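Alpha-n-acetylglucosaminidase family protein (Clostridium perfringens, PDB 4A41) binds galactose through this family 32 carbohydrate-binding module, one part of a larger enzyme that probably removes alpha-linked N-acetylglucosamine from glycans. Local coordinates at residues A47-A50 against I51-K54; I58-T61 against K62-P65. One frame throughout, in Å; residues are numbered along the deposited sequence.

How the contacts relate
Contact 1 (47-50 with 51-54) and contact 2 (58-61 with 62-65) follow each other along the chain, between strand 31-34 and strand 71-77 of an antiparallel beta-sandwich, and their centres lie about 14 Å apart. Contact 1 builds part of the calcium site and contact 2 part of the galactose pocket. The two touch directly: Phe49 CB packs on Ile58 O at 3.4 Å, and Ala47 and Ala50 rest against Trp59 of strand 59-60, an outermost strand of the four-stranded sheet. The calcium ion lies 12.9 Å from O3, the nearest atom of galactose, and does not touch the sugar, so its part is probably structural.

Contact 1: A47-A50 against I51-K54; sequences AKFA and IDGK. With CA (calcium ion), chain B.
Phe49 and Asp52 meet across a tight turn that holds one calcium ion, the metal site of this F5/8 type C (discoidin-like) beta-sandwich. Residues 47-50 form a short 3-10 segment, and the chain then bends through an Asx turn at Asp52. The Asp52 carboxylate lies obliquely beside the Phe49 ring, the two planes 30° apart, with OD2 of Asp52 3.9 Å from CD1 of Phe49. With CG of Asp52 between the backbone N and the carbonyl carbon (chi1 62°), Asp52 OD1 is placed to bind the calcium at 2.4 Å. Phe49 O and Lys54 O each bind the ion at 2.3 Å, so one short run of chain supplies three ligands; Thr57, Ala155 and Glu156 contribute from farther along. Phe49 O and Asp52 OD1 come within 3.0 Å of each other, a closeness that their shared bonding to the positive ion makes tolerable. The ion probably also lowers the proton affinity of the carboxylate. The Phe49 ring, CG anti to the carbonyl carbon, also touches Asp40. Ile51 N donates to Lys48 O at 3.2 Å. The CG1 branch of Ile51 lies near that same carbonyl oxygen, while CG2 is beside Ala50 O; the side chain also touches Ala32 and Leu75, joining the turn to the sandwich strands. Positive phi at Gly53 carries the backbone round to Lys54. There the Asx turn closes: Lys54 N donates to Asp52 OD1 at 3.1 Å, arriving 55° above the carboxylate plane, on the oxygen that also holds the calcium.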
ATOM      1  N   ALA A  47      -9.126   1.768   3.091  1.00  9.89           N
ATOM      2  CA  ALA A  47      -7.846   2.229   2.517  1.00 10.09           C
ATOM      3  C   ALA A  47      -7.175   3.373   3.283  1.00 10.30           C
ATOM      4  O   ALA A  47      -5.929   3.387   3.469  1.00 10.47           O
ATOM      5  CB  ALA A  47      -8.050   2.642   1.074  1.00 10.20           C
ATOM      6  N   LYS A  48      -7.983   4.309   3.759  1.00 10.63           N
ATOM      7  CA  LYS A  48      -7.412   5.439   4.490  1.00 11.72           C
ATOM      8  C   LYS A  48      -6.668   5.049   5.773  1.00 11.38           C
ATOM      9  O   LYS A  48      -5.804   5.796   6.268  1.00 12.61           O
ATOM     10  CB  LYS A  48      -8.480   6.485   4.781  1.00 13.13           C
ATOM     11  CG  LYS A  48      -9.503   6.107   5.836  1.00 13.83           C
ATOM     12  CD  LYS A  48     -10.495   7.262   5.985  1.00 18.96           C
ATOM     13  CE  LYS A  48     -11.489   6.978   7.085  1.00 23.12           C
ATOM     14  NZ  LYS A  48     -12.317   8.217   7.347  1.00 25.02           N
ATOM     15  N   PHE A  49      -6.973   3.857   6.280  1.00 10.75           N
ATOM     16  CA  PHE A  49      -6.247   3.367   7.440  1.00 10.54           C
ATOM     17  C   PHE A  49      -4.777   3.077   7.140  1.00  9.60           C
ATOM     18  O   PHE A  49      -3.983   2.946   8.043  1.00 10.97           O
ATOM     19  CB  PHE A  49      -6.885   2.091   8.002  1.00 10.31           C
ATOM     20  CG  PHE A  49      -8.237   2.302   8.625  1.00 11.85           C
ATOM     21  CD1 PHE A  49      -8.668   3.570   9.034  1.00 15.95           C
ATOM     22  CD2 PHE A  49      -9.090   1.231   8.788  1.00 12.94           C
ATOM     23  CE1 PHE A  49      -9.939   3.733   9.618  1.00 17.75           C
ATOM     24  CE2 PHE A  49     -10.356   1.397   9.394  1.00 14.82           C
ATOM     25  CZ  PHE A  49     -10.753   2.634   9.802  1.00 16.95           C
ATOM     26  N   ALA A  50      -4.403   2.995   5.862  1.00  9.07           N
ATOM     27  CA  ALA A  50      -2.977   2.726   5.527  1.00  9.90           C
ATOM     28  C   ALA A  50      -2.111   3.985   5.647  1.00  8.93           C
ATOM     29  O   ALA A  50      -0.913   3.910   5.546  1.00 10.01           O
ATOM     30  CB  ALA A  50      -2.873   2.112   4.100  1.00  9.80           C
ATOM     31  N   ILE A  51      -2.738   5.156   5.816  1.00 10.35           N
ATOM     32  CA  ILE A  51      -1.984   6.428   5.818  1.00 10.17           C
ATOM     33  C   ILE A  51      -2.448   7.351   6.967  1.00 11.20           C
ATOM     34  O   ILE A  51      -2.487   8.581   6.814  1.00 11.21           O
ATOM     35  CB  ILE A  51      -2.086   7.160   4.452  1.00 10.98           C
ATOM     36  CG1 ILE A  51      -3.548   7.355   4.017  1.00 11.77           C
ATOM     37  CG2 ILE A  51      -1.265   6.455   3.382  1.00  8.75           C
ATOM     38  CD1 ILE A  51      -3.656   8.407   2.901  1.00 13.24           C
ATOM     39  N   ASP A  52      -2.781   6.753   8.111  1.00 11.95           N
ATOM     40  CA  ASP A  52      -3.232   7.544   9.268  1.00 12.37           C
ATOM     41  C   ASP A  52      -2.199   7.681  10.387  1.00 13.46           C
ATOM     42  O   ASP A  52      -2.499   8.270  11.452  1.00 13.47           O
ATOM     43  CB  ASP A  52      -4.579   7.008   9.798  1.00 13.03           C
ATOM     44  CG  ASP A  52      -4.483   5.572  10.285  1.00 12.82           C
ATOM     45  OD1 ASP A  52      -3.382   4.987  10.219  1.00 12.63           O
ATOM     46  OD2 ASP A  52      -5.499   5.046  10.763  1.00 14.13           O
ATOM     47  N   GLY A  53      -0.984   7.191  10.158  1.00 13.46           N
ATOM     48  CA  GLY A  53       0.094   7.272  11.149  1.00 14.06           C
ATOM     49  C   GLY A  53      -0.135   6.404  12.381  1.00 15.65           C
ATOM     50  O   GLY A  53       0.496   6.613  13.426  1.00 18.01           O
ATOM     51  N   LYS A  54      -1.024   5.427  12.254  1.00 14.69           N
ATOM     52  CA  LYS A  54      -1.403   4.530  13.352  1.00 15.19           C
ATOM     53  C   LYS A  54      -1.068   3.103  12.961  1.00 15.92           C
ATOM     54  O   LYS A  54      -1.664   2.548  12.031  1.00 15.70           O
ATOM     55  CB  LYS A  54      -2.903   4.638  13.662  1.00 15.76           C
ATOM     56  CG  LYS A  54      -3.271   6.014  14.196  1.00 16.98           C
ATOM     57  CD  LYS A  54      -4.747   6.180  14.442  1.00 24.79           C
ATOM     58  CE  LYS A  54      -5.036   7.482  15.231  1.00 27.92           C
ATOM     59  NZ  LYS A  54      -4.203   8.660  14.822  1.00 31.73           N
TER
HETATM   60 CA    CA B2494      -2.651   2.674   9.927  1.00 10.83          CA

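Contact 2: I58-T61 against K62-P65; sequences IWHT and KYNP. With GAL (beta-D-galactopyranose), chain C.
His60 and Tyr63 are brought together by contrasting first torsions: the imidazole extends with CG opposite the backbone N (chi1 -165°), whereas the phenol ring is folded between its own backbone N and carbonyl carbon (chi1 58°). The side chains cross at about a right angle and form an offset edge-to-face pair, planes 67° apart and centroids 5.0 Å apart. Tyr63 presents its edge: CE2 lies over one face of the imidazole, near its rim, and Tyr63 CD2 comes within 3.5 Å of His60 CE1. The same edge passes close to Thr61 O. Thr61 O also fixes the rotation of the histidine, accepting from His60 ND1 at 2.8 Å on a lone pair, almost in the ring plane. With ND1 acting as donor, His60 NE2 is directed at the sugar and shares a hydrogen bond of 2.7 Å with O4 of galactose. Behind the rings, a water bridges Thr61 OG1 and Lys62 O, donating to the latter at 2.6 Å; Thr61 OG1 is also hydrogen-bonded to Ala152 N. Tyr63 OH is held by Glu44, and the ring is further stacked with His38. One face of Tyr63 serves as a platform for galactose, with C6 of the sugar 3.6 Å above the plane over the ring centre, while C4 and C5 approach CZ. An aromatic floor beneath the pyranose and a histidine reading O4 are characteristic of a galactose-binding pocket, completed here by Glu44, Arg91, Asn96 and Phe151 on the loops of a CBM32 beta-sandwich.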
ATOM      1  N   ILE A  58      -5.306  -0.821   9.842  1.00  9.79           N
ATOM      2  CA  ILE A  58      -4.815  -1.355   8.579  1.00  9.79           C
ATOM      3  C   ILE A  58      -5.846  -1.225   7.470  1.00  9.48           C
ATOM      4  O   ILE A  58      -7.058  -1.300   7.708  1.00 10.48           O
ATOM      5  CB  ILE A  58      -4.371  -2.860   8.725  1.00 10.48           C
ATOM      6  CG1 ILE A  58      -5.588  -3.800   8.894  1.00 10.75           C
ATOM      7  CG2 ILE A  58      -3.308  -2.995   9.856  1.00 11.73           C
ATOM      8  CD1 ILE A  58      -5.237  -5.271   9.131  1.00 11.28           C
ATOM      9  N   TRP A  59      -5.366  -0.986   6.247  1.00  8.72           N
ATOM     10  CA  TRP A  59      -6.166  -1.328   5.059  1.00  9.06           C
ATOM     11  C   TRP A  59      -6.199  -2.842   4.978  1.00  8.78           C
ATOM     12  O   TRP A  59      -5.184  -3.501   5.271  1.00 10.07           O
ATOM     13  CB  TRP A  59      -5.491  -0.796   3.797  1.00  9.27           C
ATOM     14  CG  TRP A  59      -6.019  -1.387   2.523  1.00  9.76           C
ATOM     15  CD1 TRP A  59      -7.301  -1.316   2.053  1.00 10.36           C
ATOM     16  CD2 TRP A  59      -5.278  -2.145   1.556  1.00  9.80           C
ATOM     17  NE1 TRP A  59      -7.408  -1.993   0.855  1.00 11.52           N
ATOM     18  CE2 TRP A  59      -6.181  -2.496   0.520  1.00 10.83           C
ATOM     19  CE3 TRP A  59      -3.925  -2.547   1.452  1.00 10.90           C
ATOM     20  CZ2 TRP A  59      -5.786  -3.242  -0.595  1.00 11.58           C
ATOM     21  CZ3 TRP A  59      -3.525  -3.279   0.330  1.00 11.26           C
ATOM     22  CH2 TRP A  59      -4.457  -3.606  -0.685  1.00 12.04           C
ATOM     23  N   HIS A  60      -7.343  -3.391   4.607  1.00  8.60           N
ATOM     24  CA  HIS A  60      -7.438  -4.842   4.354  1.00  8.78           C
ATOM     25  C   HIS A  60      -8.402  -5.029   3.196  1.00  9.55           C
ATOM     26  O   HIS A  60      -9.447  -4.342   3.119  1.00 10.66           O
ATOM     27  CB  HIS A  60      -8.005  -5.554   5.614  1.00  9.35           C
ATOM     28  CG  HIS A  60      -7.839  -7.055   5.656  1.00  9.70           C
ATOM     29  ND1 HIS A  60      -8.472  -7.918   4.781  1.00 12.13           N
ATOM     30  CD2 HIS A  60      -7.143  -7.843   6.522  1.00 11.63           C
ATOM     31  CE1 HIS A  60      -8.195  -9.168   5.117  1.00 12.66           C
ATOM     32  NE2 HIS A  60      -7.393  -9.152   6.166  1.00 11.55           N
ATOM     33  N   THR A  61      -8.074  -5.931   2.281  1.00 10.71           N
ATOM     34  CA  THR A  61      -8.977  -6.228   1.178  1.00 11.25           C
ATOM     35  C   THR A  61     -10.319  -6.732   1.738  1.00 11.95           C
ATOM     36  O   THR A  61     -10.372  -7.298   2.836  1.00 12.60           O
ATOM     37  CB  THR A  61      -8.371  -7.291   0.213  1.00 11.46           C
ATOM     38  OG1 THR A  61      -7.833  -8.387   0.973  1.00 12.75           O
ATOM     39  CG2 THR A  61      -7.234  -6.662  -0.646  1.00 12.01           C
ATOM     40  N   LYS A  62     -11.382  -6.538   0.955  0.50 13.17           N
ATOM     41  CA  LYS A  62     -12.731  -6.989   1.329  0.50 14.27           C
ATOM     42  C   LYS A  62     -12.798  -8.496   1.490  0.50 15.04           C
ATOM     43  O   LYS A  62     -12.325  -9.246   0.631  0.50 15.79           O
ATOM     44  CB  LYS A  62     -13.739  -6.535   0.272  0.50 13.84           C
ATOM     45  CG  LYS A  62     -15.164  -7.111   0.418  0.50 15.30           C
ATOM     46  CD  LYS A  62     -15.801  -6.651   1.711  0.50 16.50           C
ATOM     47  CE  LYS A  62     -17.277  -6.998   1.746  0.50 19.46           C
ATOM     48  NZ  LYS A  62     -18.061  -6.060   0.918  0.50 22.66           N
ATOM     49  N   TYR A  63     -13.390  -8.937   2.600  1.00 16.18           N
ATOM     50  CA  TYR A  63     -13.602 -10.360   2.780  1.00 17.94           C
ATOM     51  C   TYR A  63     -15.080 -10.613   3.143  1.00 20.79           C
ATOM     52  O   TYR A  63     -15.872  -9.668   3.208  1.00 20.95           O
ATOM     53  CB  TYR A  63     -12.577 -10.955   3.746  1.00 17.44           C
ATOM     54  CG  TYR A  63     -12.548 -10.333   5.111  1.00 16.43           C
ATOM     55  CD1 TYR A  63     -13.365 -10.821   6.136  1.00 15.57           C
ATOM     56  CD2 TYR A  63     -11.682  -9.264   5.406  1.00 16.42           C
ATOM     57  CE1 TYR A  63     -13.327 -10.245   7.409  1.00 18.14           C
ATOM     58  CE2 TYR A  63     -11.636  -8.688   6.673  1.00 15.31           C
ATOM     59  CZ  TYR A  63     -12.456  -9.200   7.678  1.00 17.18           C
ATOM     60  OH  TYR A  63     -12.432  -8.654   8.937  1.00 19.66           O
ATOM     61  N   ASN A  64     -15.432 -11.890   3.296  1.00 24.05           N
ATOM     62  CA  ASN A  64     -16.834 -12.329   3.486  1.00 26.86           C
ATOM     63  C   ASN A  64     -17.825 -11.818   2.402  1.00 27.36           C
ATOM     64  O   ASN A  64     -18.727 -11.015   2.698  1.00 29.48           O
ATOM     65  CB  ASN A  64     -17.301 -12.050   4.938  1.00 27.92           C
ATOM     66  CG  ASN A  64     -16.493 -12.865   5.990  1.00 30.29           C
ATOM     67  OD1 ASN A  64     -15.943 -13.941   5.689  1.00 34.04           O
ATOM     68  ND2 ASN A  64     -16.423 -12.348   7.218  1.00 32.75           N
ATOM     69  N   PRO A  65     -17.649 -12.268   1.135  1.00 26.96           N
ATOM     70  CA  PRO A  65     -16.606 -13.178   0.695  1.00 26.25           C
ATOM     71  C   PRO A  65     -15.397 -12.396   0.189  1.00 24.93           C
ATOM     72  O   PRO A  65     -15.479 -11.179  -0.045  1.00 24.25           O
ATOM     73  CB  PRO A  65     -17.271 -13.929  -0.462  1.00 26.50           C
ATOM     74  CG  PRO A  65     -18.160 -12.911  -1.069  1.00 26.51           C
ATOM     75  CD  PRO A  65     -18.593 -11.978   0.034  1.00 27.01           C
TER
HETATM   76  C1  GAL C2495      -9.303 -12.431  10.822  1.00 14.92           C
HETATM   77  C2  GAL C2495      -8.319 -11.277  10.874  1.00 13.61           C
HETATM   78  C3  GAL C2495      -8.843 -10.175   9.944  1.00 13.85           C
HETATM   79  C4  GAL C2495      -9.084 -10.746   8.552  1.00 13.55           C
HETATM   80  C5  GAL C2495     -10.033 -11.945   8.649  1.00 13.57           C
HETATM   81  C6  GAL C2495     -10.308 -12.567   7.281  1.00 16.92           C
HETATM   82  O1  GAL C2495      -8.779 -13.465  11.606  1.00 17.39           O
HETATM   83  O2  GAL C2495      -8.143 -10.802  12.208  1.00 16.89           O
HETATM   84  O3  GAL C2495      -7.897  -9.114   9.957  1.00 15.53           O
HETATM   85  O4  GAL C2495      -7.823 -11.157   7.985  1.00 13.22           O
HETATM   86  O5  GAL C2495      -9.398 -12.893   9.486  1.00 14.85           O
HETATM   87  O6  GAL C2495     -11.304 -13.587   7.361  1.00 19.23           O
HETATM   88  O   HOH W   1      -9.872 -10.175   0.856  1.00 18.70           O